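Local coordinates for protein mannan endo-1,4-beta-mannosidase (Bacillus subtilis, PDB 3CBW) that hydrolyses internal beta-1,4-mannosidic linkages of mannan, galactomannan and glucomannan, serving glucomannan breakdown as a secreted glycoside hydrolase family 26 enzyme, at residues K24-W29 with H219-Y224; P226-D231 with Y256-Y261; Q263-A266 with P270-F273. The protein carries 3 engineered substitutions. All blocks are in the same frame, centred on the assembly; numbering follows the deposited sequence.

Interaction 1 of 3, residues K24-W29 with H219-Y224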
ATOM      1  N   LYS A  24      13.700 -10.758  -2.045  1.00  9.04           N
ATOM      2  CA  LYS A  24      13.442 -11.787  -3.063  1.00  9.65           C
ATOM      3  C   LYS A  24      12.656 -12.961  -2.489  1.00  9.47           C
ATOM      4  O   LYS A  24      11.696 -13.427  -3.102  1.00  9.81           O
ATOM      5  CB  LYS A  24      14.757 -12.283  -3.674  1.00  9.64           C
ATOM      6  CG  LYS A  24      15.499 -11.222  -4.475  1.00 11.26           C
ATOM      7  CD  LYS A  24      16.754 -11.769  -5.148  1.00 13.36           C
ATOM      8  CE  LYS A  24      16.433 -12.417  -6.480  1.00 19.73           C
ATOM      9  NZ  LYS A  24      17.636 -12.983  -7.146  1.00 22.50           N
ATOM     10  N   THR A  25      13.068 -13.442  -1.323  1.00  9.65           N
ATOM     11  CA  THR A  25      12.404 -14.575  -0.692  1.00 10.99           C
ATOM     12  C   THR A  25      10.954 -14.248  -0.351  1.00 10.33           C
ATOM     13  O   THR A  25      10.045 -15.009  -0.675  1.00 10.60           O
ATOM     14  CB  THR A  25      13.172 -15.001   0.552  1.00 11.95           C
ATOM     15  OG1 THR A  25      14.441 -15.502   0.125  1.00 13.75           O
ATOM     16  CG2 THR A  25      12.429 -16.075   1.317  1.00 13.37           C
ATOM     17  N   VAL A  26      10.738 -13.100   0.276  1.00  9.56           N
ATOM     18  CA  VAL A  26       9.394 -12.690   0.653  1.00  9.76           C
ATOM     19  C   VAL A  26       8.513 -12.524  -0.585  1.00  9.20           C
ATOM     20  O   VAL A  26       7.356 -12.950  -0.578  1.00  9.25           O
ATOM     21  CB  VAL A  26       9.433 -11.402   1.503  1.00 10.05           C
ATOM     22  CG1 VAL A  26       8.055 -10.735   1.599  1.00 11.61           C
ATOM     23  CG2 VAL A  26       9.986 -11.718   2.883  1.00 11.68           C
ATOM     24  N   MET A  27       9.043 -11.930  -1.653  1.00  9.06           N
ATOM     25  CA  MET A  27       8.226 -11.732  -2.842  1.00  9.11           C
ATOM     26  C   MET A  27       7.785 -13.070  -3.440  1.00  8.78           C
ATOM     27  O   MET A  27       6.616 -13.243  -3.804  1.00  8.86           O
ATOM     28  CB  MET A  27       8.978 -10.910  -3.896  1.00  9.86           C
ATOM     29  CG  MET A  27       8.112 -10.545  -5.091  1.00 10.55           C
ATOM     30  SD  MET A  27       6.691  -9.440  -4.698  1.00  8.23           S
ATOM     31  CE  MET A  27       5.332 -10.399  -5.418  1.00 11.82           C
ATOM     32  N   ASN A  28       8.714 -14.013  -3.569  1.00  8.95           N
ATOM     33  CA  ASN A  28       8.362 -15.319  -4.100  1.00  9.15           C
ATOM     34  C   ASN A  28       7.350 -16.030  -3.201  1.00  9.04           C
ATOM     35  O   ASN A  28       6.406 -16.677  -3.676  1.00  9.21           O
ATOM     36  CB  ASN A  28       9.612 -16.185  -4.300  1.00  9.52           C
ATOM     37  CG  ASN A  28       9.313 -17.436  -5.094  1.00  9.74           C
ATOM     38  OD1 ASN A  28       8.656 -17.370  -6.123  1.00 11.15           O
ATOM     39  ND2 ASN A  28       9.783 -18.575  -4.615  1.00 12.89           N
ATOM     40  N   TRP A  29       7.561 -15.939  -1.893  1.00  8.77           N
ATOM     41  CA  TRP A  29       6.650 -16.531  -0.924  1.00  8.75           C
ATOM     42  C   TRP A  29       5.242 -15.929  -1.037  1.00  8.87           C
ATOM     43  O   TRP A  29       4.249 -16.657  -1.103  1.00  8.61           O
ATOM     44  CB  TRP A  29       7.245 -16.366   0.469  1.00  9.19           C
ATOM     45  CG  TRP A  29       6.463 -16.970   1.587  1.00  9.20           C
ATOM     46  CD1 TRP A  29       6.546 -18.253   2.059  1.00  9.64           C
ATOM     47  CD2 TRP A  29       5.502 -16.302   2.412  1.00  8.74           C
ATOM     48  NE1 TRP A  29       5.688 -18.418   3.117  1.00  9.44           N
ATOM     49  CE2 TRP A  29       5.049 -17.233   3.365  1.00  8.91           C
ATOM     50  CE3 TRP A  29       4.996 -14.991   2.452  1.00  8.28           C
ATOM     51  CZ2 TRP A  29       4.083 -16.915   4.318  1.00  9.71           C
ATOM     52  CZ3 TRP A  29       4.053 -14.668   3.405  1.00  9.53           C
ATOM     53  CH2 TRP A  29       3.603 -15.626   4.328  1.00  9.90           C
ATOM     54  N   HIS A 219      15.117  -3.010  -0.917  1.00  8.52           N
ATOM     55  CA  HIS A 219      14.245  -3.742  -0.002  1.00  8.35           C
ATOM     56  C   HIS A 219      12.771  -3.429  -0.273  1.00  7.99           C
ATOM     57  O   HIS A 219      11.919  -3.778   0.535  1.00  8.59           O
ATOM     58  CB  HIS A 219      14.609  -3.390   1.441  1.00  8.57           C
ATOM     59  CG  HIS A 219      14.382  -1.950   1.784  1.00  8.15           C
ATOM     60  ND1 HIS A 219      14.696  -0.919   0.919  1.00  9.27           N
ATOM     61  CD2 HIS A 219      13.835  -1.373   2.882  1.00  8.14           C
ATOM     62  CE1 HIS A 219      14.365   0.233   1.482  1.00  8.72           C
ATOM     63  NE2 HIS A 219      13.847  -0.015   2.673  1.00  8.14           N
ATOM     64  N   LEU A 220      12.472  -2.779  -1.396  1.00  7.96           N
ATOM     65  CA  LEU A 220      11.103  -2.346  -1.692  1.00  7.73           C
ATOM     66  C   LEU A 220      10.377  -3.290  -2.632  1.00  7.63           C
ATOM     67  O   LEU A 220      10.925  -3.753  -3.637  1.00  8.67           O
ATOM     68  CB  LEU A 220      11.095  -0.944  -2.313  1.00  7.85           C
ATOM     69  CG  LEU A 220      11.811   0.161  -1.531  1.00  8.09           C
ATOM     70  CD1 LEU A 220      11.718   1.493  -2.244  1.00 10.04           C
ATOM     71  CD2 LEU A 220      11.245   0.267  -0.107  1.00 10.03           C
ATOM     72  N   ILE A 221       9.130  -3.567  -2.263  1.00  7.07           N
ATOM     73  CA  ILE A 221       8.183  -4.324  -3.083  1.00  7.60           C
ATOM     74  C   ILE A 221       7.129  -3.308  -3.496  1.00  7.27           C
ATOM     75  O   ILE A 221       6.484  -2.695  -2.652  1.00  7.75           O
ATOM     76  CB  ILE A 221       7.580  -5.483  -2.265  1.00  7.26           C
ATOM     77  CG1 ILE A 221       8.672  -6.518  -1.938  1.00  9.26           C
ATOM     78  CG2 ILE A 221       6.409  -6.132  -3.011  1.00  7.52           C
ATOM     79  CD1 ILE A 221       8.225  -7.631  -1.005  1.00 10.05           C
ATOM     80  N   TRP A 222       6.992  -3.103  -4.800  1.00  6.22           N
ATOM     81  CA  TRP A 222       6.234  -1.988  -5.355  1.00  6.73           C
ATOM     82  C   TRP A 222       4.772  -2.340  -5.586  1.00  6.62           C
ATOM     83  O   TRP A 222       4.469  -3.323  -6.284  1.00  6.51           O
ATOM     84  CB  TRP A 222       6.903  -1.531  -6.659  1.00  6.95           C
ATOM     85  CG  TRP A 222       8.206  -0.861  -6.375  1.00  7.14           C
ATOM     86  CD1 TRP A 222       9.396  -1.469  -6.097  1.00  8.24           C
ATOM     87  CD2 TRP A 222       8.429   0.543  -6.263  1.00  7.29           C
ATOM     88  NE1 TRP A 222      10.356  -0.521  -5.843  1.00  7.72           N
ATOM     89  CE2 TRP A 222       9.790   0.722  -5.938  1.00  7.70           C
ATOM     90  CE3 TRP A 222       7.622   1.672  -6.444  1.00  6.95           C
ATOM     91  CZ2 TRP A 222      10.362   1.986  -5.780  1.00  8.45           C
ATOM     92  CZ3 TRP A 222       8.194   2.931  -6.284  1.00  7.81           C
ATOM     93  CH2 TRP A 222       9.543   3.076  -5.937  1.00  7.99           C
ATOM     94  N   VAL A 223       3.873  -1.537  -5.010  1.00  6.76           N
ATOM     95  CA  VAL A 223       2.433  -1.846  -5.020  1.00  7.48           C
ATOM     96  C   VAL A 223       1.663  -0.775  -5.795  1.00  7.54           C
ATOM     97  O   VAL A 223       1.786   0.413  -5.498  1.00  8.34           O
ATOM     98  CB  VAL A 223       1.886  -1.977  -3.578  1.00  7.54           C
ATOM     99  CG1 VAL A 223       0.417  -2.394  -3.561  1.00  8.18           C
ATOM    100  CG2 VAL A 223       2.745  -2.961  -2.757  1.00  8.08           C
ATOM    101  N   TYR A 224       0.853  -1.210  -6.767  1.00  6.72           N
ATOM    102  CA  TYR A 224       0.011  -0.337  -7.607  1.00  7.41           C
ATOM    103  C   TYR A 224      -1.423  -0.523  -7.156  1.00  6.86           C
ATOM    104  O   TYR A 224      -1.947  -1.640  -7.252  1.00  7.37           O
ATOM    105  CB  TYR A 224       0.185  -0.779  -9.060  1.00  7.78           C
ATOM    106  CG  TYR A 224      -0.822  -0.229 -10.048  1.00  7.29           C
ATOM    107  CD1 TYR A 224      -0.716   1.086 -10.521  1.00  8.66           C
ATOM    108  CD2 TYR A 224      -1.859  -1.027 -10.538  1.00  7.90           C
ATOM    109  CE1 TYR A 224      -1.628   1.600 -11.430  1.00  8.17           C
ATOM    110  CE2 TYR A 224      -2.784  -0.503 -11.451  1.00  7.76           C
ATOM    111  CZ  TYR A 224      -2.649   0.800 -11.891  1.00  8.11           C
ATOM    112  OH  TYR A 224      -3.539   1.325 -12.793  1.00  9.36           O
TER

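Interaction 2 of 3, residues P226-D231 with Y256-Y261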
ATOM      1  N   PRO A 226      -5.074   1.183  -7.571  1.00  7.42           N
ATOM      2  CA  PRO A 226      -6.241   1.981  -7.928  1.00  7.74           C
ATOM      3  C   PRO A 226      -7.391   1.817  -6.932  1.00  7.74           C
ATOM      4  O   PRO A 226      -7.445   0.842  -6.159  1.00  7.96           O
ATOM      5  CB  PRO A 226      -6.661   1.399  -9.270  1.00  8.18           C
ATOM      6  CG  PRO A 226      -6.004   0.054  -9.364  1.00  9.74           C
ATOM      7  CD  PRO A 226      -4.773   0.128  -8.558  1.00  7.64           C
ATOM      8  N   ASP A 227      -8.306   2.778  -6.963  1.00  7.54           N
ATOM      9  CA  ASP A 227      -9.536   2.703  -6.195  1.00  8.33           C
ATOM     10  C   ASP A 227     -10.555   1.796  -6.891  1.00  8.20           C
ATOM     11  O   ASP A 227     -10.779   1.911  -8.099  1.00  8.95           O
ATOM     12  CB  ASP A 227     -10.117   4.104  -6.068  1.00  8.61           C
ATOM     13  CG  ASP A 227     -11.118   4.204  -4.969  1.00 10.28           C
ATOM     14  OD1 ASP A 227     -10.686   4.486  -3.836  1.00 12.42           O
ATOM     15  OD2 ASP A 227     -12.321   3.986  -5.234  1.00 13.68           O
ATOM     16  N   ALA A 228     -11.226   0.950  -6.107  1.00  8.33           N
ATOM     17  CA  ALA A 228     -12.247   0.039  -6.632  1.00  8.77           C
ATOM     18  C   ALA A 228     -13.498   0.738  -7.138  1.00  9.42           C
ATOM     19  O   ALA A 228     -14.239   0.175  -7.938  1.00  9.98           O
ATOM     20  CB  ALA A 228     -12.634  -0.975  -5.576  1.00  9.40           C
ATOM     21  N   ASN A 229     -13.748   1.951  -6.656  1.00  9.79           N
ATOM     22  CA  ASN A 229     -14.998   2.635  -6.939  1.00 10.79           C
ATOM     23  C   ASN A 229     -14.900   3.677  -8.041  1.00  9.91           C
ATOM     24  O   ASN A 229     -15.774   4.529  -8.158  1.00 10.47           O
ATOM     25  CB  ASN A 229     -15.568   3.251  -5.647  1.00 12.44           C
ATOM     26  CG  ASN A 229     -15.913   2.203  -4.592  1.00 17.03           C
ATOM     27  OD1 ASN A 229     -16.129   1.031  -4.906  1.00 21.10           O
ATOM     28  ND2 ASN A 229     -15.961   2.626  -3.333  1.00 20.75           N
ATOM     29  N   ARG A 230     -13.860   3.581  -8.860  1.00  9.21           N
ATOM     30  CA  ARG A 230     -13.709   4.438 -10.032  1.00  9.53           C
ATOM     31  C   ARG A 230     -13.245   3.611 -11.219  1.00  9.91           C
ATOM     32  O   ARG A 230     -12.691   2.522 -11.049  1.00  9.64           O
ATOM     33  CB  ARG A 230     -12.712   5.566  -9.745  1.00  9.58           C
ATOM     34  CG  ARG A 230     -13.159   6.551  -8.664  1.00  9.85           C
ATOM     35  CD  ARG A 230     -14.354   7.376  -9.119  1.00 10.24           C
ATOM     36  NE  ARG A 230     -14.706   8.432  -8.168  1.00 10.12           N
ATOM     37  CZ  ARG A 230     -15.518   8.276  -7.127  1.00 11.40           C
ATOM     38  NH1 ARG A 230     -16.084   7.098  -6.865  1.00 12.77           N
ATOM     39  NH2 ARG A 230     -15.779   9.314  -6.345  1.00 12.47           N
ATOM     40  N   ASP A 231     -13.475   4.131 -12.420  1.00 11.12           N
ATOM     41  CA  ASP A 231     -13.083   3.454 -13.647  1.00 11.83           C
ATOM     42  C   ASP A 231     -11.569   3.482 -13.851  1.00 11.73           C
ATOM     43  O   ASP A 231     -10.831   4.062 -13.047  1.00 11.48           O
ATOM     44  CB  ASP A 231     -13.768   4.123 -14.853  1.00 12.45           C
ATOM     45  CG  ASP A 231     -15.286   4.054 -14.794  1.00 14.85           C
ATOM     46  OD1 ASP A 231     -15.840   3.148 -14.136  1.00 16.46           O
ATOM     47  OD2 ASP A 231     -15.922   4.915 -15.444  1.00 17.54           O
ATOM     48  N   TYR A 256     -19.136  -8.305  -2.099  1.00 10.66           N
ATOM     49  CA  TYR A 256     -19.185  -9.230  -3.218  1.00 10.45           C
ATOM     50  C   TYR A 256     -19.257  -8.528  -4.569  1.00 10.88           C
ATOM     51  O   TYR A 256     -19.167  -9.189  -5.608  1.00 11.41           O
ATOM     52  CB  TYR A 256     -20.384 -10.161  -3.052  1.00 10.71           C
ATOM     53  CG  TYR A 256     -20.305 -11.034  -1.819  1.00 10.67           C
ATOM     54  CD1 TYR A 256     -19.944 -12.369  -1.918  1.00 11.08           C
ATOM     55  CD2 TYR A 256     -20.594 -10.517  -0.555  1.00 10.93           C
ATOM     56  CE1 TYR A 256     -19.881 -13.179  -0.787  1.00 11.87           C
ATOM     57  CE2 TYR A 256     -20.513 -11.310   0.568  1.00 10.80           C
ATOM     58  CZ  TYR A 256     -20.168 -12.624   0.446  1.00 10.78           C
ATOM     59  OH  TYR A 256     -20.132 -13.390   1.584  1.00 12.64           O
ATOM     60  N   SER A 257     -19.417  -7.205  -4.538  1.00 11.34           N
ATOM     61  CA  SER A 257     -19.618  -6.400  -5.740  1.00 12.23           C
ATOM     62  C   SER A 257     -18.429  -5.517  -6.078  1.00 12.37           C
ATOM     63  O   SER A 257     -18.554  -4.581  -6.867  1.00 12.86           O
ATOM     64  CB  SER A 257     -20.870  -5.541  -5.586  1.00 12.70           C
ATOM     65  OG  SER A 257     -22.018  -6.361  -5.669  1.00 14.54           O
ATOM     66  N   ILE A 258     -17.276  -5.812  -5.491  1.00 12.00           N
ATOM     67  CA  ILE A 258     -16.096  -4.993  -5.738  1.00 12.08           C
ATOM     68  C   ILE A 258     -15.620  -5.218  -7.165  1.00 12.46           C
ATOM     69  O   ILE A 258     -15.441  -6.357  -7.593  1.00 14.15           O
ATOM     70  CB  ILE A 258     -14.973  -5.284  -4.730  1.00 11.31           C
ATOM     71  CG1 ILE A 258     -15.474  -5.078  -3.293  1.00 11.97           C
ATOM     72  CG2 ILE A 258     -13.784  -4.369  -5.003  1.00 12.49           C
ATOM     73  CD1 ILE A 258     -14.557  -5.656  -2.213  1.00 12.59           C
ATOM     74  N   ASN A 259     -15.466  -4.122  -7.900  1.00 11.54           N
ATOM     75  CA  ASN A 259     -15.040  -4.159  -9.289  1.00 11.43           C
ATOM     76  C   ASN A 259     -13.527  -4.031  -9.400  1.00 10.83           C
ATOM     77  O   ASN A 259     -12.919  -3.215  -8.702  1.00 11.33           O
ATOM     78  CB  ASN A 259     -15.735  -3.003 -10.025  1.00 11.95           C
ATOM     79  CG  ASN A 259     -15.396  -2.930 -11.497  1.00 12.75           C
ATOM     80  OD1 ASN A 259     -14.304  -2.502 -11.877  1.00 13.28           O
ATOM     81  ND2 ASN A 259     -16.353  -3.306 -12.346  1.00 16.66           N
ATOM     82  N   GLY A 260     -12.920  -4.841 -10.265  1.00 10.49           N
ATOM     83  CA  GLY A 260     -11.520  -4.628 -10.636  1.00 11.03           C
ATOM     84  C   GLY A 260     -10.607  -5.827 -10.495  1.00 10.29           C
ATOM     85  O   GLY A 260      -9.493  -5.830 -11.019  1.00 11.08           O
ATOM     86  N   TYR A 261     -11.070  -6.848  -9.782  1.00  9.70           N
ATOM     87  CA  TYR A 261     -10.269  -8.032  -9.521  1.00  9.93           C
ATOM     88  C   TYR A 261      -9.873  -8.757 -10.812  1.00 10.03           C
ATOM     89  O   TYR A 261      -8.721  -9.137 -10.989  1.00  9.77           O
ATOM     90  CB  TYR A 261     -11.025  -8.959  -8.576  1.00  9.88           C
ATOM     91  CG  TYR A 261     -10.439 -10.331  -8.396  1.00  9.73           C
ATOM     92  CD1 TYR A 261      -9.466 -10.570  -7.431  1.00  9.12           C
ATOM     93  CD2 TYR A 261     -10.875 -11.400  -9.175  1.00  9.87           C
ATOM     94  CE1 TYR A 261      -8.942 -11.832  -7.245  1.00  9.39           C
ATOM     95  CE2 TYR A 261     -10.348 -12.667  -9.015  1.00 10.15           C
ATOM     96  CZ  TYR A 261      -9.383 -12.872  -8.045  1.00  9.73           C
ATOM     97  OH  TYR A 261      -8.868 -14.116  -7.841  1.00 10.86           O
TER
HETATM   98  O   HOH W   1     -16.247  -1.533  -6.939  1.00 13.74           O

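Interaction 3 of 3, residues Q263-A266 with P270-F273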
ATOM      1  N   GLN A 263      -9.702  -7.603 -13.949  1.00 12.82           N
ATOM      2  CA  GLN A 263      -8.807  -6.701 -14.702  1.00 13.82           C
ATOM      3  C   GLN A 263      -7.385  -6.691 -14.140  1.00 12.60           C
ATOM      4  O   GLN A 263      -6.403  -6.702 -14.888  1.00 12.44           O
ATOM      5  CB  GLN A 263      -9.326  -5.246 -14.693  1.00 15.28           C
ATOM      6  CG  GLN A 263     -10.713  -4.975 -15.272  1.00 17.94           C
ATOM      7  CD  GLN A 263     -11.782  -4.891 -14.196  1.00 19.06           C
ATOM      8  OE1 GLN A 263     -12.134  -5.901 -13.568  1.00 18.80           O
ATOM      9  NE2 GLN A 263     -12.312  -3.689 -13.980  1.00 19.20           N
ATOM     10  N   LEU A 264      -7.260  -6.649 -12.819  1.00 11.14           N
ATOM     11  CA  LEU A 264      -5.941  -6.547 -12.192  1.00 10.45           C
ATOM     12  C   LEU A 264      -5.207  -7.879 -12.140  1.00 10.12           C
ATOM     13  O   LEU A 264      -4.025  -7.945 -12.458  1.00 10.19           O
ATOM     14  CB  LEU A 264      -6.033  -5.880 -10.816  1.00 10.56           C
ATOM     15  CG  LEU A 264      -6.415  -4.400 -10.891  1.00 10.97           C
ATOM     16  CD1 LEU A 264      -6.681  -3.896  -9.496  1.00 14.16           C
ATOM     17  CD2 LEU A 264      -5.332  -3.559 -11.575  1.00 11.98           C
ATOM     18  N   THR A 265      -5.907  -8.957 -11.794  1.00 10.65           N
ATOM     19  CA  THR A 265      -5.261 -10.271 -11.798  1.00 11.03           C
ATOM     20  C   THR A 265      -4.779 -10.650 -13.208  1.00 11.45           C
ATOM     21  O   THR A 265      -3.785 -11.360 -13.349  1.00 12.56           O
ATOM     22  CB  THR A 265      -6.159 -11.393 -11.229  1.00 11.15           C
ATOM     23  OG1 THR A 265      -7.394 -11.432 -11.950  1.00 11.45           O
ATOM     24  CG2 THR A 265      -6.439 -11.177  -9.751  1.00 11.95           C
ATOM     25  N   ALA A 266      -5.456 -10.128 -14.227  1.00 11.55           N
ATOM     26  CA  ALA A 266      -5.084 -10.385 -15.627  1.00 12.97           C
ATOM     27  C   ALA A 266      -3.698  -9.825 -15.993  1.00 13.11           C
ATOM     28  O   ALA A 266      -3.086 -10.246 -16.985  1.00 13.86           O
ATOM     29  CB  ALA A 266      -6.140  -9.820 -16.558  1.00 13.55           C
ATOM     30  N   PRO A 270       0.713 -10.675  -8.469  1.00  8.62           N
ATOM     31  CA  PRO A 270      -0.083 -10.992  -7.287  1.00  8.50           C
ATOM     32  C   PRO A 270      -1.020  -9.832  -6.959  1.00  7.95           C
ATOM     33  O   PRO A 270      -0.659  -8.660  -7.148  1.00  8.47           O
ATOM     34  CB  PRO A 270       0.975 -11.202  -6.191  1.00  8.96           C
ATOM     35  CG  PRO A 270       2.166 -11.668  -6.939  1.00 10.01           C
ATOM     36  CD  PRO A 270       2.154 -10.839  -8.207  1.00  9.09           C
ATOM     37  N   PHE A 271      -2.202 -10.173  -6.448  1.00  8.01           N
ATOM     38  CA  PHE A 271      -3.282  -9.231  -6.184  1.00  7.99           C
ATOM     39  C   PHE A 271      -3.561  -9.125  -4.682  1.00  7.30           C
ATOM     40  O   PHE A 271      -3.565 -10.136  -3.981  1.00  7.68           O
ATOM     41  CB  PHE A 271      -4.561  -9.702  -6.907  1.00  8.30           C
ATOM     42  CG  PHE A 271      -5.778  -8.887  -6.569  1.00  7.44           C
ATOM     43  CD1 PHE A 271      -6.107  -7.761  -7.311  1.00  8.44           C
ATOM     44  CD2 PHE A 271      -6.570  -9.216  -5.469  1.00  9.08           C
ATOM     45  CE1 PHE A 271      -7.209  -6.995  -6.954  1.00  9.00           C
ATOM     46  CE2 PHE A 271      -7.657  -8.446  -5.107  1.00 10.02           C
ATOM     47  CZ  PHE A 271      -7.983  -7.352  -5.847  1.00  9.48           C
ATOM     48  N   ALA A 272      -3.820  -7.909  -4.211  1.00  7.33           N
ATOM     49  CA  ALA A 272      -4.180  -7.688  -2.812  1.00  7.36           C
ATOM     50  C   ALA A 272      -5.280  -6.656  -2.675  1.00  7.43           C
ATOM     51  O   ALA A 272      -5.493  -5.839  -3.577  1.00  7.49           O
ATOM     52  CB  ALA A 272      -2.959  -7.241  -2.025  1.00  7.80           C
ATOM     53  N   PHE A 273      -6.009  -6.722  -1.567  1.00  6.90           N
ATOM     54  CA  PHE A 273      -6.875  -5.617  -1.159  1.00  6.65           C
ATOM     55  C   PHE A 273      -6.050  -4.652  -0.324  1.00  7.07           C
ATOM     56  O   PHE A 273      -5.849  -4.839   0.879  1.00  7.98           O
ATOM     57  CB  PHE A 273      -8.113  -6.124  -0.411  1.00  7.72           C
ATOM     58  CG  PHE A 273      -9.166  -6.655  -1.341  1.00  7.57           C
ATOM     59  CD1 PHE A 273      -9.870  -5.777  -2.160  1.00  8.97           C
ATOM     60  CD2 PHE A 273      -9.402  -8.008  -1.469  1.00  8.18           C
ATOM     61  CE1 PHE A 273     -10.810  -6.236  -3.066  1.00 10.18           C
ATOM     62  CE2 PHE A 273     -10.365  -8.475  -2.372  1.00  9.63           C
ATOM     63  CZ  PHE A 273     -11.053  -7.582  -3.176  1.00 10.13           C
TER

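Interaction 1 of 3, residues K24-W29 with H219-Y224
Val26, Met27 and Ile221 meet without any flat group between them; the rings described here belong to His219 and Trp222, on the strand side. The indole of Trp222 meets Phe171 edge-to-face and Tyr208 with the planes at about 55°, while Leu220 CD2 sits 3.5 Å above one face of the His219 ring, displaced toward its rim.

Ile221 answers the helix with two branches. Its gamma methyl CG2 lies 3.7 Å from Met27 SD, and the end of its longer branch, CD1, is 4.1 Å from Val26 CG1. The methionine reaches the strand because CG stands anti to the backbone N (chi1 -174°) and the chain bends at chi2 (64°), setting SD beside Ile221 CG2, and again at chi3. Val26 and Ile221 cross at about a right angle.

Ile221 also touches Leu170 of the adjacent strand, and Met27 touches Pro270. Helix 21-32 thus packs near the beginnings of two barrel strands, 220-224 and 271-278, consistent with a helix lying across the N-terminal mouth of a TIM barrel. All three residues are buried: the contact is apolar packing, probably held by burial and close fit, and no hydrogen bond or charge pair joins the segments.

Interaction 2 of 3, residues P226-D231 with Y256-Y261
Around Ala228 and Asn259, whose CA atoms are 5.7 Å apart, a type I turn spanning Asp227 to Arg230 comes up against the irregular loop that leads to the N-cap Gly260 of helix 261-265. The side-chain meeting is small: Ala228 CB rests 3.6 Å from Ile258 CG2, the gamma methyl anti to the backbone N, and Ile258 also packs on Leu248, Ala250 and Phe252 of strand 245-252.

A water supplies the polar link. It donates to Ala228 O at 2.8 Å and accepts from Asn259 N at 2.9 Å, joining the two loops through their main chains. The amide end of Asn259 turns elsewhere, its OD1 accepting from Lys233 NZ and from Gln263 NE2; the Lys233 ammonium also holds Arg230 O, tying both loops at a second point.

The turn is stiffened from within. Asp227 OD2 receives Asn229 N at 2.9 Å on the anti side, 32° out of the carboxylate plane, an Asx turn. Arg230 NH1 bonds Asn229 O at 2.9 Å; the oxygen lies in the guanidinium plane, but the nitrogen stands 49° out of the carbonyl plane. Arg230 NE forms a salt bridge with Glu180, and Asn229 ND2 reaches Tyr251 O, the backbone of a residue that binds substrate by similarity.

These are loops at the C-terminal end of the barrel strands, where TIM-barrel enzymes carry their active sites. One methyl contact joins them directly; a water and the Lys233 ammonium bridge them, and the turn is braced by the Asp227 carboxylate and the Arg230 guanidinium, while the Asn229 amide bonds outward.

Interaction 3 of 3, residues Q263-A266 with P270-F273
Thr265 OG1 is held by two main-chain oxygens of its own helix, Tyr261 O and Asp262 O, bonds consistent with the rotamer (chi1 56°) that leaves the other branch of this side chain facing Phe271. In it CG2 stands anti to the carbonyl carbon and comes within 3.7 Å of Phe271 CB, near the root of the ring. The two branches of the threonine thus do different things: the polar branch bonds back into helix 261-265 and the methyl packs on the strand.

Leu264 works further out along the same ring. Its CB lies at the ring edge, near the plane, 4.0 Å from Phe271 CD1, and its methyl CD1 is 4.0 Å from Phe271 CE1. Phe271 lies across the leucine at about a right angle, its CG placed anti to the backbone N (chi1 173°), which sends the ring from the strand toward helix 261-265.

Two further aromatic rings, those of Phe273 and Tyr261, pack against it. Phe273 CE2 lies at its edge, in plane, while Phe271 CE2 stands 3.8 Å above the Phe273 ring, offset toward the rim; Tyr261 meets Phe271 edge-to-face. An alanine here would keep the methyl-to-CB touch of Thr265 but would probably open a gap beside Leu264 and leave the rings of Tyr261 and Phe273 without their shared neighbour.

The contact closes the beta-alpha-beta unit formed by strand 245-252, helix 261-265 and strand 271-278, with Leu264 also resting on Val246 and Leu248 of the first strand. Strand 271-278 goes on to Glu275, the nucleophile by similarity, whose side chain is about 11 Å from that of Phe271. Between helix and strand the chemistry is wholly apolar, the Thr265 hydroxyl being bonded within its own helix.

Overall arrangement
The contacts come in series along the chain, but in space interaction 3 touches both of the others. Interaction 1 and interaction 3, with centres about 15 Å apart, touch where Tyr224 CE2 meets Leu264 CD2 at 4.0 Å. Interactions 2 and 3 are closer, about 11 Å between centres, and Ile258 CD1 packs 3.9 Å from Phe273 CE1. Interactions 1 and 2, about 23 Å apart between centres, are joined by sequence alone. Interaction 2 lies nearest the chemistry: the Ala228 side chain is about 9 Å from that of Glu176, the proton donor by similarity, and about 8 Å from that of Tyr251, a substrate-binding residue by similarity.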